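Local coordinates for putative uncharacterized protein (Mycobacterium tuberculosis, PDB 2Z99), which probably takes part in chromosome segregation and condensation during cell division, as a winged-helix subunit that would act with SMC and ScpA, at residues E10-L20 and T40-L51; L58-D66 and M76-P84. One frame throughout, in Å; residues are numbered along the deposited sequence.

How the interactions relate
Both interactions belong to the N-terminal winged-helix domain and share helix 44-60: interaction 1 uses its start, interaction 2 its last turn. They follow one another along the chain, 10-20 with 40-51 closing before 58-66 with 76-84 opens. Their centres lie about 22 Å apart, and their nearest atoms are about 6 Å from each other without touching. Interaction 1 packs helix 13-26 against helix 44-60, while interaction 2 ties the end of that helix and the hairpin 65-70/73-78 to the lead-in of helix 83-94. Both contacts border the interface with the second subunit: E15 of interaction 1 forms a salt bridge with R81 of that subunit.

Interaction 1 of 2, residues E10-L20 and T40-L51; sequences ELDADELKRVL and TEQPVYRVAAKL
K50 is the knob of this contact: its aliphatic chain settles among A13, L16, K17 and L20 of the crossing helix. With CG anti to the backbone N (chi1 177°) and bends further out, the chain slides past L16 in the reverse sense. K50 CD presses on L16 CD1 at 3.4 Å, and K50 CG is equally tight, 3.4 Å from L20 CD1. K50 NZ passes K17, lying 3.9 Å from K17 CD, while K17 itself leans on M54 and has a weak, long ion pair with E57. L20 CD1 also reaches V47 and L51.

One turn earlier, R46 stretches out from CG to NE and lays one guanidinium face over L16, whose CD1 sits above its centre. The edge of the group faces the backbone ahead of helix 13-26, and R46 NH2 gives L11 O a short but poorly angled, weak bond of 2.6 Å. On the same guanidinium, R46 NE donates to Q42 OE1 at 3.1 Å, close to the guanidinium plane. This orients the Q42 amide, and Q42 NE2 then donates to E10 OE1 at 2.9 Å, with amide and carboxylate only 22° apart. The chain R46-Q42-E10 thus clips the N-terminal arm to the turn before helix 44-60. T40 OG1 is buried against L11 CD1 at 3.5 Å and has no polar partner in the model.

Further out, D12 caps helix 13-26 by accepting from E15 N, and a Schellman motif at E41 ends helix 33-40. Y85 of the second subunit packs on L11 and V19. The stretches 13-20 and 44-51 cross at -76°, with axes 10.6 Å apart at closest approach, as part of the three-helix bundle of a winged-helix domain.

Interaction 2 of 2, residues L58-D66 and M76-P84; sequences LTGRDSGID and MYTRARFAP
R79 threads its guanidinium between the helix end and the hairpin, gripping backbone oxygens with two of its nitrogens. R79 NE donates to S63 O at a short 2.5 Å, in the guanidinium plane, and R79 NH2 gives I65 O a weak bond. CG stands anti to the backbone N (chi1 -161°) and the chain bends at chi3, which brings the NE edge to S63 O. The D66 carboxylate stacks on one face, the planes 17° apart, while T59 CA lies over the opposite face. A water joins D66 OD1 to R79 NH2, and D66 OD2 has its own salt bridge to R68.

D62 OD2 meets R81 NH1 at 2.7 Å in a salt bridge; R81 also pairs with E15 of the second subunit. The backbones pair antiparallel, D66 N to Y77 O and Y77 N to D66 O both at 2.7 Å, and just beyond the paired strands R79 N donates to G64 O at 2.9 Å. Packing follows: I65 CG2 rests on M76 SD, and F82 CE2 lies 3.7 Å from G64 CA.

D62, D66, R79 and R81 form one network, close only at D62-R81; D62-R79 and D66-R79 are long, charge-only pairs, yet the carboxylates would probably stabilise the R79 cation.

Interaction 1 of 2, residues E10-L20 and T40-L51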
# COMPACT_ATOMS: atom_id res chain seq x y z
N GLU A 10 -1.11 28.68 -4.00
CA GLU A 10 -1.35 28.63 -2.56
C GLU A 10 -2.60 27.82 -2.21
O GLU A 10 -3.64 27.94 -2.86
CB GLU A 10 -1.49 30.04 -1.98
CG GLU A 10 -0.56 30.30 -0.79
CD GLU A 10 -0.42 29.10 0.14
OE1 GLU A 10 0.28 28.14 -0.24
OE2 GLU A 10 -1.01 29.12 1.24
N LEU A 11 -2.47 27.01 -1.16
CA LEU A 11 -3.56 26.14 -0.71
C LEU A 11 -4.09 26.56 0.65
O LEU A 11 -3.33 26.67 1.61
CB LEU A 11 -3.05 24.70 -0.60
CG LEU A 11 -1.97 24.21 -1.56
CD1 LEU A 11 -1.37 22.92 -1.04
CD2 LEU A 11 -2.55 24.02 -2.94
N ASP A 12 -5.40 26.77 0.75
CA ASP A 12 -5.98 27.12 2.03
C ASP A 12 -6.00 25.87 2.89
O ASP A 12 -5.64 24.78 2.43
CB ASP A 12 -7.40 27.69 1.87
CG ASP A 12 -8.38 26.69 1.30
OD1 ASP A 12 -8.46 25.56 1.82
OD2 ASP A 12 -9.10 27.04 0.34
N ALA A 13 -6.42 26.02 4.14
CA ALA A 13 -6.47 24.91 5.08
C ALA A 13 -7.09 23.66 4.48
O ALA A 13 -6.51 22.58 4.52
CB ALA A 13 -7.24 25.32 6.32
N ASP A 14 -8.29 23.83 3.93
CA ASP A 14 -9.01 22.72 3.33
C ASP A 14 -8.32 22.08 2.13
O ASP A 14 -8.46 20.89 1.90
CB ASP A 14 -10.43 23.17 2.95
CG ASP A 14 -11.39 23.14 4.12
OD1 ASP A 14 -10.92 22.94 5.27
OD2 ASP A 14 -12.60 23.30 3.91
N GLU A 15 -7.57 22.86 1.36
CA GLU A 15 -6.87 22.28 0.22
C GLU A 15 -5.66 21.48 0.67
O GLU A 15 -5.44 20.37 0.23
CB GLU A 15 -6.43 23.36 -0.77
CG GLU A 15 -7.39 23.55 -1.90
CD GLU A 15 -7.62 22.28 -2.68
OE1 GLU A 15 -6.66 21.79 -3.31
OE2 GLU A 15 -8.76 21.75 -2.65
N LEU A 16 -4.89 22.05 1.58
CA LEU A 16 -3.70 21.39 2.11
C LEU A 16 -4.08 20.04 2.69
O LEU A 16 -3.36 19.05 2.52
CB LEU A 16 -3.05 22.25 3.20
CG LEU A 16 -1.53 22.25 3.35
CD1 LEU A 16 -1.17 22.06 4.82
CD2 LEU A 16 -0.90 21.18 2.50
N LYS A 17 -5.22 20.00 3.38
CA LYS A 17 -5.69 18.76 3.98
C LYS A 17 -5.95 17.72 2.89
O LYS A 17 -5.63 16.55 3.05
CB LYS A 17 -6.96 19.02 4.79
CG LYS A 17 -7.55 17.78 5.47
CD LYS A 17 -8.24 18.17 6.77
CE LYS A 17 -9.00 17.00 7.40
NZ LYS A 17 -10.30 16.74 6.71
N ARG A 18 -6.52 18.17 1.77
CA ARG A 18 -6.81 17.26 0.67
C ARG A 18 -5.53 16.69 0.09
O ARG A 18 -5.36 15.47 0.04
CB ARG A 18 -7.58 18.00 -0.42
CG ARG A 18 -8.89 18.57 0.07
CD ARG A 18 -9.64 19.23 -1.06
NE ARG A 18 -10.98 19.59 -0.62
CZ ARG A 18 -11.40 20.84 -0.42
NH1 ARG A 18 -10.58 21.86 -0.63
NH2 ARG A 18 -12.63 21.05 -0.01
N VAL A 19 -4.64 17.56 -0.36
CA VAL A 19 -3.38 17.12 -0.92
C VAL A 19 -2.71 16.12 0.03
O VAL A 19 -2.28 15.05 -0.40
CB VAL A 19 -2.43 18.32 -1.15
CG1 VAL A 19 -1.14 17.84 -1.77
CG2 VAL A 19 -3.09 19.33 -2.07
N LEU A 20 -2.63 16.44 1.32
CA LEU A 20 -2.00 15.54 2.28
C LEU A 20 -2.69 14.18 2.37
O LEU A 20 -2.04 13.17 2.68
CB LEU A 20 -1.91 16.19 3.66
CG LEU A 20 -0.94 17.37 3.78
CD1 LEU A 20 -0.88 17.90 5.23
CD2 LEU A 20 0.45 16.93 3.33
N THR A 40 4.59 19.50 -1.40
CA THR A 40 3.47 20.41 -1.45
C THR A 40 3.87 21.89 -1.50
O THR A 40 3.01 22.77 -1.58
CB THR A 40 2.58 20.15 -0.26
OG1 THR A 40 1.27 20.64 -0.56
CG2 THR A 40 3.13 20.84 0.98
N GLU A 41 5.17 22.15 -1.45
CA GLU A 41 5.66 23.53 -1.51
C GLU A 41 5.20 24.44 -0.36
O GLU A 41 4.96 25.62 -0.57
CB GLU A 41 5.23 24.16 -2.83
CG GLU A 41 6.35 24.80 -3.59
CD GLU A 41 6.40 24.31 -5.02
OE1 GLU A 41 5.36 24.39 -5.72
OE2 GLU A 41 7.47 23.83 -5.44
N GLN A 42 5.11 23.89 0.84
CA GLN A 42 4.68 24.67 2.00
C GLN A 42 5.73 24.67 3.09
O GLN A 42 6.73 23.95 3.02
CB GLN A 42 3.39 24.07 2.58
CG GLN A 42 2.22 24.01 1.62
CD GLN A 42 1.76 25.37 1.19
OE1 GLN A 42 1.39 26.20 2.02
NE2 GLN A 42 1.78 25.63 -0.12
N PRO A 43 5.54 25.51 4.12
CA PRO A 43 6.50 25.56 5.23
C PRO A 43 6.27 24.29 6.03
O PRO A 43 5.11 23.89 6.25
CB PRO A 43 6.09 26.81 6.00
CG PRO A 43 5.50 27.68 4.94
CD PRO A 43 4.68 26.71 4.13
N VAL A 44 7.33 23.63 6.47
CA VAL A 44 7.13 22.41 7.23
C VAL A 44 6.31 22.63 8.49
O VAL A 44 5.48 21.80 8.83
CB VAL A 44 8.47 21.70 7.59
CG1 VAL A 44 9.43 21.79 6.43
CG2 VAL A 44 9.08 22.29 8.86
N TYR A 45 6.52 23.75 9.18
CA TYR A 45 5.78 24.00 10.42
C TYR A 45 4.28 23.91 10.19
O TYR A 45 3.52 23.51 11.07
CB TYR A 45 6.15 25.38 11.00
CG TYR A 45 5.41 26.55 10.38
CD1 TYR A 45 4.11 26.85 10.77
CD2 TYR A 45 5.98 27.31 9.36
CE1 TYR A 45 3.39 27.86 10.15
CE2 TYR A 45 5.28 28.32 8.74
CZ TYR A 45 3.98 28.59 9.15
OH TYR A 45 3.26 29.60 8.54
N ARG A 46 3.85 24.30 8.99
CA ARG A 46 2.45 24.29 8.58
C ARG A 46 2.00 22.84 8.36
O ARG A 46 0.97 22.41 8.89
CB ARG A 46 2.30 25.11 7.29
CG ARG A 46 0.89 25.20 6.69
CD ARG A 46 0.86 26.36 5.71
NE ARG A 46 -0.22 26.33 4.71
CZ ARG A 46 -1.51 26.19 4.98
NH1 ARG A 46 -1.90 26.06 6.24
NH2 ARG A 46 -2.41 26.23 4.01
N VAL A 47 2.77 22.08 7.58
CA VAL A 47 2.46 20.68 7.31
C VAL A 47 2.45 19.90 8.63
O VAL A 47 1.49 19.19 8.95
CB VAL A 47 3.50 20.07 6.34
CG1 VAL A 47 3.22 18.59 6.10
CG2 VAL A 47 3.46 20.82 5.03
N ALA A 48 3.52 20.03 9.40
CA ALA A 48 3.63 19.35 10.68
C ALA A 48 2.38 19.55 11.51
O ALA A 48 1.82 18.61 12.07
CB ALA A 48 4.86 19.86 11.47
N ALA A 49 1.94 20.80 11.59
CA ALA A 49 0.74 21.13 12.35
C ALA A 49 -0.51 20.46 11.76
O ALA A 49 -1.34 19.89 12.48
CB ALA A 49 0.56 22.64 12.36
N LYS A 50 -0.65 20.56 10.45
CA LYS A 50 -1.80 20.00 9.76
C LYS A 50 -1.96 18.49 9.98
O LYS A 50 -3.06 17.99 10.24
CB LYS A 50 -1.68 20.27 8.26
CG LYS A 50 -2.78 19.67 7.44
CD LYS A 50 -3.60 20.74 6.77
CE LYS A 50 -4.43 21.52 7.76
NZ LYS A 50 -5.59 20.71 8.19
N LEU A 51 -0.84 17.77 9.89
CA LEU A 51 -0.84 16.33 10.07
C LEU A 51 -1.32 15.99 11.47
O LEU A 51 -2.06 15.02 11.66
CB LEU A 51 0.55 15.78 9.81
CG LEU A 51 1.01 15.82 8.34
CD1 LEU A 51 2.51 15.69 8.25
CD2 LEU A 51 0.33 14.70 7.56

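Interaction 2 of 2, residues L58-D66 and M76-P84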
# COMPACT_ATOMS: atom_id res chain seq x y z
N LEU A 58 -9.18 12.39 13.10
CA LEU A 58 -9.40 10.95 12.89
C LEU A 58 -9.63 10.21 14.19
O LEU A 58 -10.54 9.39 14.28
CB LEU A 58 -8.23 10.34 12.13
CG LEU A 58 -8.15 10.86 10.68
CD1 LEU A 58 -6.84 10.46 10.03
CD2 LEU A 58 -9.36 10.34 9.89
N THR A 59 -8.81 10.47 15.20
CA THR A 59 -9.02 9.77 16.46
C THR A 59 -10.14 10.43 17.22
O THR A 59 -10.61 9.93 18.23
CB THR A 59 -7.73 9.69 17.31
OG1 THR A 59 -8.01 10.06 18.66
CG2 THR A 59 -6.67 10.55 16.74
N GLY A 60 -10.58 11.57 16.71
CA GLY A 60 -11.68 12.26 17.34
C GLY A 60 -12.97 11.54 16.98
O GLY A 60 -13.94 11.56 17.74
N ARG A 61 -12.98 10.90 15.81
CA ARG A 61 -14.16 10.16 15.38
C ARG A 61 -13.92 8.67 15.41
O ARG A 61 -14.71 7.89 14.88
CB ARG A 61 -14.61 10.59 13.99
CG ARG A 61 -13.62 10.43 12.87
CD ARG A 61 -14.21 11.09 11.64
NE ARG A 61 -13.41 10.91 10.43
CZ ARG A 61 -13.29 9.76 9.76
NH1 ARG A 61 -13.91 8.65 10.18
NH2 ARG A 61 -12.54 9.72 8.67
N ASP A 62 -12.82 8.28 16.05
CA ASP A 62 -12.45 6.89 16.18
C ASP A 62 -12.44 6.23 14.81
O ASP A 62 -12.99 5.14 14.63
CB ASP A 62 -13.43 6.17 17.10
CG ASP A 62 -12.81 4.98 17.78
OD1 ASP A 62 -11.57 4.84 17.69
OD2 ASP A 62 -13.53 4.19 18.41
N SER A 63 -11.80 6.89 13.86
CA SER A 63 -11.74 6.38 12.51
C SER A 63 -11.06 5.01 12.42
O SER A 63 -10.36 4.59 13.34
CB SER A 63 -11.03 7.37 11.60
OG SER A 63 -10.98 6.86 10.28
N GLY A 64 -11.28 4.31 11.31
CA GLY A 64 -10.64 3.02 11.11
C GLY A 64 -9.18 3.31 10.80
O GLY A 64 -8.29 2.49 11.03
N ILE A 65 -8.95 4.51 10.29
CA ILE A 65 -7.61 4.98 9.94
C ILE A 65 -7.02 5.83 11.05
O ILE A 65 -7.67 6.74 11.59
CB ILE A 65 -7.66 5.82 8.64
CG1 ILE A 65 -8.22 4.97 7.49
CG2 ILE A 65 -6.27 6.33 8.31
CD1 ILE A 65 -8.43 5.75 6.21
N ASP A 66 -5.77 5.52 11.42
CA ASP A 66 -5.07 6.25 12.47
C ASP A 66 -3.75 6.77 11.93
O ASP A 66 -2.83 5.99 11.65
CB ASP A 66 -4.80 5.35 13.66
CG ASP A 66 -4.16 6.10 14.81
OD1 ASP A 66 -3.92 7.31 14.65
OD2 ASP A 66 -3.91 5.49 15.87
N MET A 76 -0.35 6.51 7.57
CA MET A 76 -1.69 6.09 7.98
C MET A 76 -1.67 4.62 8.39
O MET A 76 -1.26 3.76 7.62
CB MET A 76 -2.69 6.26 6.84
CG MET A 76 -2.88 7.69 6.41
SD MET A 76 -4.39 7.91 5.51
CE MET A 76 -3.82 7.61 3.87
N TYR A 77 -2.12 4.34 9.61
CA TYR A 77 -2.17 2.98 10.14
C TYR A 77 -3.61 2.56 10.42
O TYR A 77 -4.53 3.37 10.44
CB TYR A 77 -1.40 2.86 11.46
CG TYR A 77 0.08 3.14 11.36
CD1 TYR A 77 0.55 4.37 10.90
CD2 TYR A 77 1.02 2.16 11.69
CE1 TYR A 77 1.91 4.62 10.77
CE2 TYR A 77 2.39 2.40 11.56
CZ TYR A 77 2.83 3.63 11.09
OH TYR A 77 4.17 3.87 10.93
N THR A 78 -3.79 1.26 10.64
CA THR A 78 -5.09 0.70 10.99
C THR A 78 -5.22 0.94 12.50
O THR A 78 -4.31 0.64 13.27
CB THR A 78 -5.12 -0.80 10.70
OG1 THR A 78 -5.73 -1.01 9.42
CG2 THR A 78 -5.87 -1.55 11.80
N ARG A 79 -6.35 1.50 12.93
CA ARG A 79 -6.54 1.78 14.35
C ARG A 79 -6.59 0.47 15.11
O ARG A 79 -7.28 -0.48 14.71
CB ARG A 79 -7.81 2.62 14.56
CG ARG A 79 -7.86 3.34 15.89
CD ARG A 79 -8.99 4.38 15.94
NE ARG A 79 -8.74 5.53 15.07
CZ ARG A 79 -7.94 6.55 15.37
NH1 ARG A 79 -7.29 6.58 16.53
NH2 ARG A 79 -7.76 7.53 14.50
N ALA A 80 -5.85 0.41 16.21
CA ALA A 80 -5.74 -0.78 17.06
C ALA A 80 -6.94 -1.73 17.14
O ALA A 80 -6.88 -2.86 16.65
CB ALA A 80 -5.32 -0.37 18.48
N ARG A 81 -8.02 -1.27 17.77
CA ARG A 81 -9.21 -2.08 17.95
C ARG A 81 -9.71 -2.81 16.70
O ARG A 81 -10.47 -3.76 16.81
CB ARG A 81 -10.36 -1.23 18.54
CG ARG A 81 -10.67 0.06 17.77
CD ARG A 81 -11.83 0.86 18.38
NE ARG A 81 -13.10 0.16 18.21
CZ ARG A 81 -14.17 0.68 17.63
NH1 ARG A 81 -14.16 1.92 17.17
NH2 ARG A 81 -15.25 -0.07 17.46
N PHE A 82 -9.30 -2.38 15.52
CA PHE A 82 -9.79 -3.03 14.32
C PHE A 82 -8.90 -4.16 13.77
O PHE A 82 -9.17 -4.69 12.69
CB PHE A 82 -10.03 -1.97 13.24
CG PHE A 82 -11.01 -0.91 13.65
CD1 PHE A 82 -12.35 -1.22 13.83
CD2 PHE A 82 -10.59 0.40 13.88
CE1 PHE A 82 -13.26 -0.24 14.25
CE2 PHE A 82 -11.48 1.38 14.30
CZ PHE A 82 -12.82 1.06 14.48
N ALA A 83 -7.86 -4.53 14.51
CA ALA A 83 -6.95 -5.59 14.07
C ALA A 83 -7.72 -6.85 13.68
O ALA A 83 -7.55 -7.38 12.58
CB ALA A 83 -5.94 -5.90 15.18
N PRO A 84 -8.57 -7.35 14.59
CA PRO A 84 -9.36 -8.56 14.32
C PRO A 84 -9.97 -8.60 12.93
O PRO A 84 -9.94 -9.63 12.26
CB PRO A 84 -10.41 -8.53 15.43
CG PRO A 84 -9.67 -7.93 16.57
CD PRO A 84 -8.91 -6.79 15.91
O HOH W 1 -5.40 9.41 13.92